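Local coordinates for pesticidal crystal protein CRY4AA (Bacillus thuringiensis, PDB 2C9K) that kills mosquito larvae by binding to midgut epithelial cells and lysing them through pore formation, as other three-domain delta-endotoxins do, at residues 552-557 with 567-572. Residues are numbered along the deposited sequence; the frame is centred on the assembly and turned at random.
Sequences NPTFSG and DFQYLE
Thr554 faces Asp567 in the third, C-terminal domain of the active toxin core, a beta-sandwich, where the loop after strand 545-550 passes residues 567-571. The touching parts, 552-555 and 567-571, run nearly antiparallel. One hydrogen bond joins them: the hydroxyl OG1 of Thr554 donates to the carbonyl O of Asp567 over 2.7 Å, lying in the carbonyl plane at a C=O...OG1 angle of 157°. With chi1 at 71°, OG1 sits between the threonine's own backbone N and carbonyl carbon, which turns it to the Asp567 carbonyl and leads CG2 toward Gln569, whose CB is 4.2 Å from it. The same hydroxyl is also hydrogen-bonded to the backbone N of Ser527, at the end of strand 517-527, so it ties three pieces of chain together. Next to it, Phe555 meets Asp567 through CB alone, 3.8 Å from the carboxylate carbon CG; its ring leads away from Asp567 and packs on Asn528 and Leu563. The carboxylate of the buried Asp567 is held by its own loop, OD1 accepting a hydrogen bond from the backbone N of Lys564. At the other end the segments diverge, CA of Asn552 and CA of Leu571 standing 8.6 Å apart, and the side chain of Leu571 reaches toward Asn552. Its methyl CD1 comes within 4.0 Å of the backbone N of Asn552, an N-H bonded to Tyr525 OH.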
ATOM      1  N   ASN A 552     -27.059  -1.305  -3.175  1.00 30.16           N
ATOM      2  CA  ASN A 552     -27.527  -0.622  -4.378  1.00 30.41           C
ATOM      3  C   ASN A 552     -26.516  -0.732  -5.507  1.00 30.22           C
ATOM      4  O   ASN A 552     -25.323  -0.951  -5.269  1.00 31.83           O
ATOM      5  CB  ASN A 552     -27.756   0.857  -4.088  1.00 31.77           C
ATOM      6  CG  ASN A 552     -28.735   1.086  -2.959  1.00 34.96           C
ATOM      7  OD1 ASN A 552     -28.637   2.084  -2.242  1.00 36.46           O
ATOM      8  ND2 ASN A 552     -29.693   0.174  -2.800  1.00 34.22           N
ATOM      9  N   PRO A 553     -26.977  -0.594  -6.758  1.00 28.84           N
ATOM     10  CA  PRO A 553     -26.054  -0.675  -7.894  1.00 27.76           C
ATOM     11  C   PRO A 553     -25.162   0.546  -7.765  1.00 27.40           C
ATOM     12  O   PRO A 553     -25.609   1.575  -7.270  1.00 28.18           O
ATOM     13  CB  PRO A 553     -26.978  -0.582  -9.092  1.00 26.40           C
ATOM     14  CG  PRO A 553     -28.252  -1.153  -8.574  1.00 27.62           C
ATOM     15  CD  PRO A 553     -28.370  -0.544  -7.221  1.00 26.80           C
ATOM     16  N   THR A 554     -23.911   0.449  -8.193  1.00 28.24           N
ATOM     17  CA  THR A 554     -23.007   1.591  -8.076  1.00 28.35           C
ATOM     18  C   THR A 554     -22.215   1.809  -9.357  1.00 29.20           C
ATOM     19  O   THR A 554     -21.668   2.887  -9.595  1.00 28.83           O
ATOM     20  CB  THR A 554     -22.038   1.394  -6.900  1.00 27.27           C
ATOM     21  OG1 THR A 554     -21.094   0.368  -7.222  1.00 28.29           O
ATOM     22  CG2 THR A 554     -22.812   0.983  -5.653  1.00 25.99           C
ATOM     23  N   PHE A 555     -22.158   0.775 -10.185  1.00 30.28           N
ATOM     24  CA  PHE A 555     -21.456   0.873 -11.450  1.00 32.09           C
ATOM     25  C   PHE A 555     -22.117  -0.065 -12.440  1.00 34.14           C
ATOM     26  O   PHE A 555     -23.040  -0.805 -12.087  1.00 34.92           O
ATOM     27  CB  PHE A 555     -19.974   0.523 -11.275  1.00 30.40           C
ATOM     28  CG  PHE A 555     -19.702  -0.947 -11.112  1.00 28.81           C
ATOM     29  CD1 PHE A 555     -19.322  -1.719 -12.204  1.00 28.28           C
ATOM     30  CD2 PHE A 555     -19.793  -1.552  -9.862  1.00 28.84           C
ATOM     31  CE1 PHE A 555     -19.028  -3.079 -12.054  1.00 28.48           C
ATOM     32  CE2 PHE A 555     -19.502  -2.906  -9.701  1.00 29.32           C
ATOM     33  CZ  PHE A 555     -19.117  -3.672 -10.802  1.00 28.30           C
ATOM     34  N   SER A 556     -21.656  -0.023 -13.683  1.00 35.86           N
ATOM     35  CA  SER A 556     -22.208  -0.881 -14.716  1.00 38.10           C
ATOM     36  C   SER A 556     -21.087  -1.499 -15.534  1.00 38.70           C
ATOM     37  O   SER A 556     -20.038  -0.886 -15.743  1.00 40.27           O
ATOM     38  CB  SER A 556     -23.163  -0.083 -15.603  1.00 40.24           C
ATOM     39  OG  SER A 556     -22.654   1.210 -15.876  1.00 43.45           O
ATOM     40  N   GLY A 557     -21.312  -2.720 -15.992  1.00 38.06           N
ATOM     41  CA  GLY A 557     -20.297  -3.411 -16.753  1.00 38.23           C
ATOM     42  C   GLY A 557     -19.801  -4.554 -15.899  1.00 39.69           C
ATOM     43  O   GLY A 557     -20.401  -4.872 -14.873  1.00 39.21           O
ATOM     44  N   ASP A 567     -17.325   4.713  -8.244  1.00 28.37           N
ATOM     45  CA  ASP A 567     -17.916   3.377  -8.288  1.00 27.63           C
ATOM     46  C   ASP A 567     -18.098   2.734  -6.927  1.00 27.07           C
ATOM     47  O   ASP A 567     -18.892   1.808  -6.787  1.00 27.77           O
ATOM     48  CB  ASP A 567     -17.086   2.458  -9.187  1.00 30.02           C
ATOM     49  CG  ASP A 567     -17.125   2.880 -10.650  1.00 32.16           C
ATOM     50  OD1 ASP A 567     -16.321   2.353 -11.449  1.00 31.18           O
ATOM     51  OD2 ASP A 567     -17.969   3.737 -11.000  1.00 34.75           O
ATOM     52  N   PHE A 568     -17.361   3.204  -5.926  1.00 26.42           N
ATOM     53  CA  PHE A 568     -17.503   2.662  -4.581  1.00 25.62           C
ATOM     54  C   PHE A 568     -18.365   3.603  -3.758  1.00 26.89           C
ATOM     55  O   PHE A 568     -18.177   4.818  -3.794  1.00 26.74           O
ATOM     56  CB  PHE A 568     -16.141   2.480  -3.911  1.00 24.39           C
ATOM     57  CG  PHE A 568     -15.315   1.375  -4.517  1.00 25.46           C
ATOM     58  CD1 PHE A 568     -14.548   1.602  -5.655  1.00 24.17           C
ATOM     59  CD2 PHE A 568     -15.341   0.094  -3.972  1.00 25.68           C
ATOM     60  CE1 PHE A 568     -13.826   0.577  -6.243  1.00 24.02           C
ATOM     61  CE2 PHE A 568     -14.624  -0.942  -4.552  1.00 25.30           C
ATOM     62  CZ  PHE A 568     -13.863  -0.699  -5.693  1.00 26.74           C
ATOM     63  N   GLN A 569     -19.326   3.039  -3.031  1.00 28.67           N
ATOM     64  CA  GLN A 569     -20.220   3.836  -2.199  1.00 29.83           C
ATOM     65  C   GLN A 569     -20.316   3.308  -0.773  1.00 30.75           C
ATOM     66  O   GLN A 569     -19.710   2.285  -0.437  1.00 32.16           O
ATOM     67  CB  GLN A 569     -21.600   3.907  -2.848  1.00 31.05           C
ATOM     68  CG  GLN A 569     -21.600   4.743  -4.122  1.00 34.10           C
ATOM     69  CD  GLN A 569     -21.169   6.184  -3.869  1.00 37.45           C
ATOM     70  OE1 GLN A 569     -20.825   6.915  -4.802  1.00 38.46           O
ATOM     71  NE2 GLN A 569     -21.197   6.602  -2.598  1.00 38.10           N
ATOM     72  N   TYR A 570     -21.076   4.005   0.068  1.00 29.61           N
ATOM     73  CA  TYR A 570     -21.199   3.611   1.464  1.00 29.09           C
ATOM     74  C   TYR A 570     -22.601   3.310   1.959  1.00 29.83           C
ATOM     75  O   TYR A 570     -23.507   4.128   1.821  1.00 30.37           O
ATOM     76  CB  TYR A 570     -20.623   4.700   2.369  1.00 29.06           C
ATOM     77  CG  TYR A 570     -19.147   4.985   2.209  1.00 28.22           C
ATOM     78  CD1 TYR A 570     -18.640   5.529   1.027  1.00 26.47           C
ATOM     79  CD2 TYR A 570     -18.260   4.768   3.270  1.00 27.73           C
ATOM     80  CE1 TYR A 570     -17.289   5.854   0.905  1.00 26.15           C
ATOM     81  CE2 TYR A 570     -16.909   5.091   3.161  1.00 27.22           C
ATOM     82  CZ  TYR A 570     -16.434   5.635   1.976  1.00 26.07           C
ATOM     83  OH  TYR A 570     -15.110   5.964   1.871  1.00 24.43           O
ATOM     84  N   LEU A 571     -22.768   2.135   2.555  1.00 30.97           N
ATOM     85  CA  LEU A 571     -24.052   1.749   3.137  1.00 32.53           C
ATOM     86  C   LEU A 571     -23.793   1.382   4.586  1.00 34.11           C
ATOM     87  O   LEU A 571     -22.727   0.864   4.921  1.00 35.08           O
ATOM     88  CB  LEU A 571     -24.689   0.570   2.396  1.00 31.71           C
ATOM     89  CG  LEU A 571     -25.593   1.008   1.242  1.00 30.89           C
ATOM     90  CD1 LEU A 571     -26.224  -0.203   0.568  1.00 30.37           C
ATOM     91  CD2 LEU A 571     -26.658   1.947   1.789  1.00 29.28           C
ATOM     92  N   GLU A 572     -24.776   1.654   5.438  1.00 34.82           N
ATOM     93  CA  GLU A 572     -24.660   1.404   6.866  1.00 35.52           C
ATOM     94  C   GLU A 572     -25.850   0.600   7.368  1.00 35.61           C
ATOM     95  O   GLU A 572     -26.985   0.845   6.965  1.00 36.97           O
ATOM     96  CB  GLU A 572     -24.611   2.751   7.580  1.00 38.07           C
ATOM     97  CG  GLU A 572     -24.244   2.715   9.033  1.00 43.16           C
ATOM     98  CD  GLU A 572     -24.151   4.113   9.617  1.00 46.23           C
ATOM     99  OE1 GLU A 572     -23.412   4.954   9.052  1.00 47.19           O
ATOM    100  OE2 GLU A 572     -24.817   4.373  10.642  1.00 50.02           O
TER